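Local coordinates for protein esterase YbfF (Escherichia coli, PDB 3BF7) that probably hydrolyses carboxylic ester and thioester bonds, taking its substrates into a crevice between an alpha/beta-hydrolase core and a helical cap, at residues G91-A94 with V95-L98; A100-P103 with D104-D107; L153-E156 with G157-Q160. The protein carries 1 engineered substitution. One frame throughout, in Å; residues are numbered along the deposited sequence.

Contact 1: G91-A94 with V95-L98; sequences GGKA and VMAL
Met96 folds back over the helix turn that precedes it, lying along the backbone of Gly92 and Lys93. Its CG rests 3.2 Å from Gly92 O, and the bend about CG-SD (chi3 -71°) swings the methyl round until CE sits 3.7 Å from Lys93 CA. The same methyl meets the first part of the lysine chain, 3.9 Å from Lys93 CG, with the two side chains at an oblique angle. The flexible thioether suits this place because it can follow the helix surface, while Gly92 puts no side chain beside it. Beyond CG, Lys93 runs on extended, leaving the methyl behind. Lys93 is a buried residue, and its NZ bonds to the carbonyl oxygens of Gly187 and Val117. Val95 is turned so that CG2 lies beside its own backbone N, 3.3 Å from Gly91 O, and the valine packs onto Phe85 and Leu109 of the central sheet. Ala94 and Ala97, each ending at CB, keep the other flank slim where helix 64-78 lies against it.

The backbone is regular alpha helix: Met96 N donates to Gly92 O at 2.9 Å, and Ala97 N to Lys93 O at 2.9 Å. The bond from Leu98 N to Ala94 O is more bent, with an N-H...O angle of 135°, and the same amide makes a second, weak bond to Val95 O. Gly91 closes a GxSxG sequence, consistent with the nucleophile elbow of alpha/beta hydrolases. Largely apolar side chains thus cover a helix whose amides from Val95 to Leu98 bond to carbonyls one turn back, and the amine of this lysine is likely to depend on its two carbonyl partners.

Contact 2: A100-P103 with D104-D107; sequences ALAP and DRID
Ala102 and Arg105 meet across a 3-10 turn, part of the link by which helix 90-101 passes into strand 106-112 in a beta-alpha-beta unit of the alpha/beta-hydrolase fold. Arg105 N donates to Ala102 O at 3.0 Å, and one residue on, Ile106 N donates to Pro103 O at 3.1 Å. Both bonds are fairly straight at hydrogen, yet both donors stand above the carbonyl plane, the isoleucine amide 59° out of it, in keeping with the tight i to i+3 spacing. Two overlapping turns result, and they redirect the chain in very few residues.

Proline suits the second position of the first turn: its ring fixes phi near the value required, and its N has no hydrogen in want of an acceptor. Ala102, the first residue to leave helical angles, offers only a methyl, whose CB lies 3.8 Å from Arg105 CG. The arginine CB also passes 3.5 Å from Ala102 O. Behind the turn Ile106 is buried, with its CB 3.8 Å from Pro103 O and its side chain packed on Phe85 and Leu98.

Further out, Trp194 touches Pro103, and Val72 and Leu75 of helix 64-78 pack on the arginine chain. Bends at chi2 (-57°) and chi3 (-70°) curl that chain round, and the guanidinium reaches partners that include Asp81 O, bonded from NE, and Asp76 OD1 (a salt bridge) and Ile80 O, both held by NH2.

Contact 3: L153-E156 with G157-Q160; sequences LNEE and GVIQ
Glu155 O accepts from Val158 N and Ile159 N, three and four residues on, for Glu155 holds the N-cap position. Ile159 N approaches in the carbonyl plane at 3.1 Å with an N-H...O angle of 164°, whereas Val158 N adds a weak, strongly bent bond to the same oxygen. Gln160 N then donates to Glu156 O at 2.9 Å, and the alpha-helical pattern is set.

Ahead of the helix the chain is irregular: Leu153 is extended, but Asn154 is not. Leu153 slides past Ile159 in the opposite direction, CD1 against CG1 at 4.0 Å. Of the Glu155 side chain, CB makes the contact, 3.7 Å from Val158 CG2, and the rest leads off. Glu156 leaves its backbone with CG anti to N (chi1 -173°) and then bends, which brings OE2 to 4.0 Å from Ile159 CD1 while OE1 forms a salt bridge with Arg150 NH2. With alanine in place of Glu156, Arg150 would probably lose this carboxylate mate and the tip of Ile159 part of its cover. An acid in the first turn would probably also be favoured by the helix dipole. Leu153 and Val158 pack on Ile127 of helix 125-136, so this helix N-terminus probably belongs to the helical cap over the hydrolase core.

In the fold
Contact 1 is wholly buried, its centre about 8 Å from that of the chain, whereas contacts 2 and 3 lie at the surface, their centres about 17 and 18 Å from the chain's centre and on opposite sides of it. Contacts 1 and 2 share helix 90-101 and follow one another within a single beta-alpha-beta unit; they touch where Leu98 CG meets Ile106 CD1 at 3.4 Å. Contact 3 stands apart, its nearest atoms about 15 Å from contact 1. Along the buried body of helix 90-101, apolar groups dominate and the one lysine is held by carbonyls. At that helix's exit and at the start of helix 156-163, charged side chains pair outside their own segments, Arg105 with Asp76 and Glu156 with Arg150.

Contact 1: G91-A94 with V95-L98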
ATOM      1  N   GLY A  91      -0.309   2.697   1.374  1.00  5.88           N
ATOM      2  CA  GLY A  91       1.104   2.351   1.374  1.00  6.47           C
ATOM      3  C   GLY A  91       1.884   3.255   0.436  1.00  5.59           C
ATOM      4  O   GLY A  91       3.044   3.576   0.689  1.00  6.65           O
ATOM      5  N   GLY A  92       1.244   3.647  -0.664  1.00  5.79           N
ATOM      6  CA  GLY A  92       1.867   4.552  -1.612  1.00  5.60           C
ATOM      7  C   GLY A  92       2.019   5.921  -0.973  1.00  5.67           C
ATOM      8  O   GLY A  92       3.013   6.609  -1.197  1.00  6.22           O
ATOM      9  N   LYS A  93       1.028   6.334  -0.185  1.00  5.54           N
ATOM     10  CA  LYS A  93       1.125   7.618   0.501  1.00  5.42           C
ATOM     11  C   LYS A  93       2.254   7.573   1.541  1.00  5.20           C
ATOM     12  O   LYS A  93       2.977   8.552   1.712  1.00  6.08           O
ATOM     13  CB  LYS A  93      -0.213   7.990   1.152  1.00  6.12           C
ATOM     14  CG  LYS A  93      -1.135   8.774   0.219  1.00  6.03           C
ATOM     15  CD  LYS A  93      -2.478   9.075   0.866  1.00  6.17           C
ATOM     16  CE  LYS A  93      -3.294  10.056   0.033  1.00  5.90           C
ATOM     17  NZ  LYS A  93      -4.629  10.313   0.650  1.00  6.64           N
ATOM     18  N   ALA A  94       2.430   6.438   2.214  1.00  5.73           N
ATOM     19  CA  ALA A  94       3.507   6.320   3.195  1.00  6.47           C
ATOM     20  C   ALA A  94       4.866   6.448   2.499  1.00  5.63           C
ATOM     21  O   ALA A  94       5.773   7.121   2.994  1.00  6.33           O
ATOM     22  CB  ALA A  94       3.413   4.982   3.921  1.00  7.38           C
ATOM     23  N   VAL A  95       5.000   5.802   1.345  1.00  6.12           N
ATOM     24  CA  VAL A  95       6.239   5.848   0.582  1.00  6.06           C
ATOM     25  C   VAL A  95       6.494   7.255   0.041  1.00  6.21           C
ATOM     26  O   VAL A  95       7.632   7.727   0.040  1.00  6.61           O
ATOM     27  CB  VAL A  95       6.193   4.826  -0.574  1.00  8.22           C
ATOM     28  CG1 VAL A  95       7.321   5.082  -1.565  1.00 11.31           C
ATOM     29  CG2 VAL A  95       6.281   3.414  -0.000  1.00  8.94           C
ATOM     30  N   MET A  96       5.444   7.927  -0.422  1.00  6.20           N
ATOM     31  CA  MET A  96       5.625   9.286  -0.912  1.00  6.46           C
ATOM     32  C   MET A  96       6.040  10.196   0.246  1.00  6.55           C
ATOM     33  O   MET A  96       6.886  11.072   0.079  1.00  6.79           O
ATOM     34  CB  MET A  96       4.349   9.812  -1.573  1.00  6.59           C
ATOM     35  CG  MET A  96       4.053   9.148  -2.912  1.00  6.37           C
ATOM     36  SD  MET A  96       2.649   9.856  -3.800  1.00  6.57           S
ATOM     37  CE  MET A  96       1.277   9.280  -2.793  1.00  7.38           C
ATOM     38  N   ALA A  97       5.452   9.988   1.421  1.00  6.83           N
ATOM     39  CA  ALA A  97       5.799  10.796   2.585  1.00  7.65           C
ATOM     40  C   ALA A  97       7.255  10.563   2.985  1.00  7.38           C
ATOM     41  O   ALA A  97       7.908  11.460   3.523  1.00  8.05           O
ATOM     42  CB  ALA A  97       4.872  10.465   3.749  1.00  8.18           C
ATOM     43  N   LEU A  98       7.764   9.361   2.722  1.00  6.93           N
ATOM     44  CA  LEU A  98       9.146   9.046   3.056  1.00  7.35           C
ATOM     45  C   LEU A  98      10.117   9.932   2.279  1.00  7.69           C
ATOM     46  O   LEU A  98      11.203  10.235   2.772  1.00  8.19           O
ATOM     47  CB  LEU A  98       9.443   7.570   2.771  1.00  7.61           C
ATOM     48  CG  LEU A  98      10.873   7.101   3.080  1.00  8.20           C
ATOM     49  CD1 LEU A  98      11.187   7.290   4.559  1.00 10.44           C
ATOM     50  CD2 LEU A  98      11.018   5.637   2.690  1.00  9.56           C
TER

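Contact 2: A100-P103 with D104-D107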
ATOM      1  N   ALA A 100       9.927  12.987   1.812  1.00 10.39           N
ATOM      2  CA  ALA A 100      10.070  14.245   2.535  1.00 11.34           C
ATOM      3  C   ALA A 100      10.824  14.054   3.845  1.00 11.56           C
ATOM      4  O   ALA A 100      11.558  14.940   4.284  1.00 14.80           O
ATOM      5  CB  ALA A 100       8.696  14.847   2.808  1.00 14.00           C
ATOM      6  N   LEU A 101      10.653  12.889   4.460  1.00 10.84           N
ATOM      7  CA  LEU A 101      11.295  12.601   5.736  1.00 10.69           C
ATOM      8  C   LEU A 101      12.748  12.145   5.637  1.00 10.25           C
ATOM      9  O   LEU A 101      13.605  12.643   6.371  1.00 12.03           O
ATOM     10  CB  LEU A 101      10.484  11.544   6.498  1.00 10.36           C
ATOM     11  CG  LEU A 101      10.940  11.259   7.931  1.00 11.79           C
ATOM     12  CD1 LEU A 101      10.766  12.511   8.778  1.00 12.18           C
ATOM     13  CD2 LEU A 101      10.130  10.112   8.510  1.00 11.80           C
ATOM     14  N   ALA A 102      13.026  11.204   4.740  1.00 11.34           N
ATOM     15  CA  ALA A 102      14.381  10.679   4.584  1.00 11.05           C
ATOM     16  C   ALA A 102      14.648  10.291   3.135  1.00 11.10           C
ATOM     17  O   ALA A 102      14.783   9.111   2.808  1.00 10.24           O
ATOM     18  CB  ALA A 102      14.571   9.471   5.493  1.00 13.06           C
ATOM     19  N   PRO A 103      14.748  11.288   2.246  1.00 11.30           N
ATOM     20  CA  PRO A 103      14.998  11.031   0.824  1.00 12.89           C
ATOM     21  C   PRO A 103      16.225  10.182   0.503  1.00 13.60           C
ATOM     22  O   PRO A 103      16.220   9.430  -0.472  1.00 13.67           O
ATOM     23  CB  PRO A 103      15.088  12.437   0.229  1.00 13.98           C
ATOM     24  CG  PRO A 103      15.598  13.261   1.376  1.00 13.42           C
ATOM     25  CD  PRO A 103      14.786  12.734   2.532  1.00 12.70           C
ATOM     26  N   ASP A 104      17.268  10.291   1.317  1.00 13.80           N
ATOM     27  CA  ASP A 104      18.486   9.526   1.069  1.00 14.62           C
ATOM     28  C   ASP A 104      18.318   8.022   1.276  1.00 13.57           C
ATOM     29  O   ASP A 104      19.196   7.239   0.906  1.00 14.51           O
ATOM     30  CB  ASP A 104      19.629  10.043   1.947  1.00 18.12           C
ATOM     31  CG  ASP A 104      19.984  11.489   1.648  1.00 21.38           C
ATOM     32  OD1 ASP A 104      20.019  11.859   0.456  1.00 23.31           O
ATOM     33  OD2 ASP A 104      20.237  12.252   2.603  1.00 25.04           O
ATOM     34  N   ARG A 105      17.195   7.615   1.858  1.00 12.09           N
ATOM     35  CA  ARG A 105      16.952   6.197   2.098  1.00 11.69           C
ATOM     36  C   ARG A 105      16.146   5.560   0.966  1.00 11.27           C
ATOM     37  O   ARG A 105      15.875   4.358   0.991  1.00 11.04           O
ATOM     38  CB  ARG A 105      16.214   5.998   3.428  1.00 12.24           C
ATOM     39  CG  ARG A 105      16.901   6.636   4.639  1.00 12.82           C
ATOM     40  CD  ARG A 105      18.336   6.142   4.823  1.00 13.19           C
ATOM     41  NE  ARG A 105      18.415   4.749   5.256  1.00 12.60           N
ATOM     42  CZ  ARG A 105      18.205   4.332   6.502  1.00 12.08           C
ATOM     43  NH1 ARG A 105      17.896   5.199   7.456  1.00 12.05           N
ATOM     44  NH2 ARG A 105      18.311   3.043   6.796  1.00 12.43           N
ATOM     45  N   ILE A 106      15.777   6.363  -0.029  1.00 11.04           N
ATOM     46  CA  ILE A 106      14.993   5.879  -1.165  1.00 12.32           C
ATOM     47  C   ILE A 106      15.759   5.933  -2.484  1.00 13.13           C
ATOM     48  O   ILE A 106      16.444   6.915  -2.781  1.00 14.58           O
ATOM     49  CB  ILE A 106      13.710   6.715  -1.360  1.00 13.98           C
ATOM     50  CG1 ILE A 106      12.921   6.784  -0.054  1.00 15.48           C
ATOM     51  CG2 ILE A 106      12.850   6.105  -2.461  1.00 13.55           C
ATOM     52  CD1 ILE A 106      11.740   7.731  -0.114  1.00 17.05           C
ATOM     53  N   ASP A 107      15.637   4.871  -3.272  1.00 12.89           N
ATOM     54  CA  ASP A 107      16.271   4.802  -4.580  1.00 13.55           C
ATOM     55  C   ASP A 107      15.160   5.173  -5.559  1.00 13.11           C
ATOM     56  O   ASP A 107      14.990   6.343  -5.900  1.00 13.22           O
ATOM     57  CB  ASP A 107      16.775   3.384  -4.862  1.00 15.82           C
ATOM     58  CG  ASP A 107      17.590   3.299  -6.138  1.00 17.07           C
ATOM     59  OD1 ASP A 107      17.656   4.307  -6.872  1.00 18.62           O
ATOM     60  OD2 ASP A 107      18.161   2.223  -6.407  1.00 18.97           O
TER

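Contact 3: L153-E156 with G157-Q160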
ATOM      1  N   LEU A 153     -21.677  -5.591   1.277  1.00 11.30           N
ATOM      2  CA  LEU A 153     -20.879  -5.316   0.091  1.00 11.20           C
ATOM      3  C   LEU A 153     -21.240  -6.243  -1.059  1.00 11.98           C
ATOM      4  O   LEU A 153     -21.590  -7.399  -0.845  1.00 11.82           O
ATOM      5  CB  LEU A 153     -19.396  -5.491   0.428  1.00 11.47           C
ATOM      6  CG  LEU A 153     -18.887  -4.767   1.679  1.00 10.59           C
ATOM      7  CD1 LEU A 153     -17.496  -5.276   2.034  1.00 11.74           C
ATOM      8  CD2 LEU A 153     -18.879  -3.265   1.443  1.00 12.27           C
ATOM      9  N   ASN A 154     -21.145  -5.736  -2.283  1.00 13.11           N
ATOM     10  CA  ASN A 154     -21.457  -6.560  -3.442  1.00 14.32           C
ATOM     11  C   ASN A 154     -20.259  -6.802  -4.350  1.00 15.11           C
ATOM     12  O   ASN A 154     -20.400  -7.335  -5.450  1.00 17.20           O
ATOM     13  CB  ASN A 154     -22.621  -5.956  -4.227  1.00 16.84           C
ATOM     14  CG  ASN A 154     -23.941  -6.106  -3.498  1.00 20.05           C
ATOM     15  OD1 ASN A 154     -24.236  -5.366  -2.561  1.00 20.06           O
ATOM     16  ND2 ASN A 154     -24.732  -7.089  -3.909  1.00 22.73           N
ATOM     17  N   GLU A 155     -19.080  -6.408  -3.881  1.00 14.07           N
ATOM     18  CA  GLU A 155     -17.845  -6.614  -4.627  1.00 14.57           C
ATOM     19  C   GLU A 155     -17.129  -7.791  -3.971  1.00 13.35           C
ATOM     20  O   GLU A 155     -16.465  -7.631  -2.946  1.00 11.98           O
ATOM     21  CB  GLU A 155     -16.961  -5.364  -4.570  1.00 17.03           C
ATOM     22  CG  GLU A 155     -17.246  -4.324  -5.652  1.00 24.15           C
ATOM     23  CD  GLU A 155     -18.620  -3.684  -5.542  1.00 28.12           C
ATOM     24  OE1 GLU A 155     -18.942  -2.828  -6.393  1.00 30.89           O
ATOM     25  OE2 GLU A 155     -19.378  -4.028  -4.612  1.00 30.96           O
ATOM     26  N   GLU A 156     -17.279  -8.975  -4.558  1.00 12.76           N
ATOM     27  CA  GLU A 156     -16.668 -10.181  -4.010  1.00 13.22           C
ATOM     28  C   GLU A 156     -15.155 -10.060  -3.836  1.00 12.16           C
ATOM     29  O   GLU A 156     -14.596 -10.580  -2.873  1.00 11.72           O
ATOM     30  CB  GLU A 156     -16.995 -11.388  -4.895  1.00 14.26           C
ATOM     31  CG  GLU A 156     -16.535 -12.720  -4.316  1.00 14.72           C
ATOM     32  CD  GLU A 156     -17.283 -13.108  -3.050  1.00 14.47           C
ATOM     33  OE1 GLU A 156     -16.821 -14.032  -2.348  1.00 15.84           O
ATOM     34  OE2 GLU A 156     -18.334 -12.499  -2.758  1.00 15.55           O
ATOM     35  N   GLY A 157     -14.497  -9.375  -4.766  1.00 11.96           N
ATOM     36  CA  GLY A 157     -13.057  -9.208  -4.672  1.00 11.43           C
ATOM     37  C   GLY A 157     -12.652  -8.454  -3.419  1.00 10.17           C
ATOM     38  O   GLY A 157     -11.662  -8.794  -2.768  1.00 10.10           O
ATOM     39  N   VAL A 158     -13.416  -7.421  -3.081  1.00  9.80           N
ATOM     40  CA  VAL A 158     -13.132  -6.627  -1.895  1.00 10.14           C
ATOM     41  C   VAL A 158     -13.352  -7.479  -0.649  1.00  8.94           C
ATOM     42  O   VAL A 158     -12.554  -7.448   0.289  1.00  8.89           O
ATOM     43  CB  VAL A 158     -14.038  -5.378  -1.834  1.00 10.84           C
ATOM     44  CG1 VAL A 158     -13.804  -4.626  -0.533  1.00 12.85           C
ATOM     45  CG2 VAL A 158     -13.747  -4.469  -3.021  1.00 12.93           C
ATOM     46  N   ILE A 159     -14.434  -8.248  -0.645  1.00  9.00           N
ATOM     47  CA  ILE A 159     -14.735  -9.110   0.487  1.00  9.87           C
ATOM     48  C   ILE A 159     -13.600 -10.103   0.734  1.00  9.28           C
ATOM     49  O   ILE A 159     -13.143 -10.260   1.865  1.00  9.32           O
ATOM     50  CB  ILE A 159     -16.056  -9.880   0.259  1.00  9.88           C
ATOM     51  CG1 ILE A 159     -17.230  -8.896   0.276  1.00 11.04           C
ATOM     52  CG2 ILE A 159     -16.235 -10.950   1.327  1.00 10.34           C
ATOM     53  CD1 ILE A 159     -18.570  -9.522  -0.073  1.00 12.55           C
ATOM     54  N   GLN A 160     -13.138 -10.764  -0.323  1.00  9.71           N
ATOM     55  CA  GLN A 160     -12.061 -11.739  -0.174  1.00  9.67           C
ATOM     56  C   GLN A 160     -10.757 -11.087   0.270  1.00  9.27           C
ATOM     57  O   GLN A 160      -9.998 -11.674   1.039  1.00  9.39           O
ATOM     58  CB  GLN A 160     -11.866 -12.515  -1.479  1.00 11.76           C
ATOM     59  CG  GLN A 160     -13.079 -13.361  -1.853  1.00 13.60           C
ATOM     60  CD  GLN A 160     -13.425 -14.397  -0.794  1.00 14.47           C
ATOM     61  OE1 GLN A 160     -14.592 -14.743  -0.606  1.00 17.34           O
ATOM     62  NE2 GLN A 160     -12.408 -14.907  -0.108  1.00 15.33           N
TER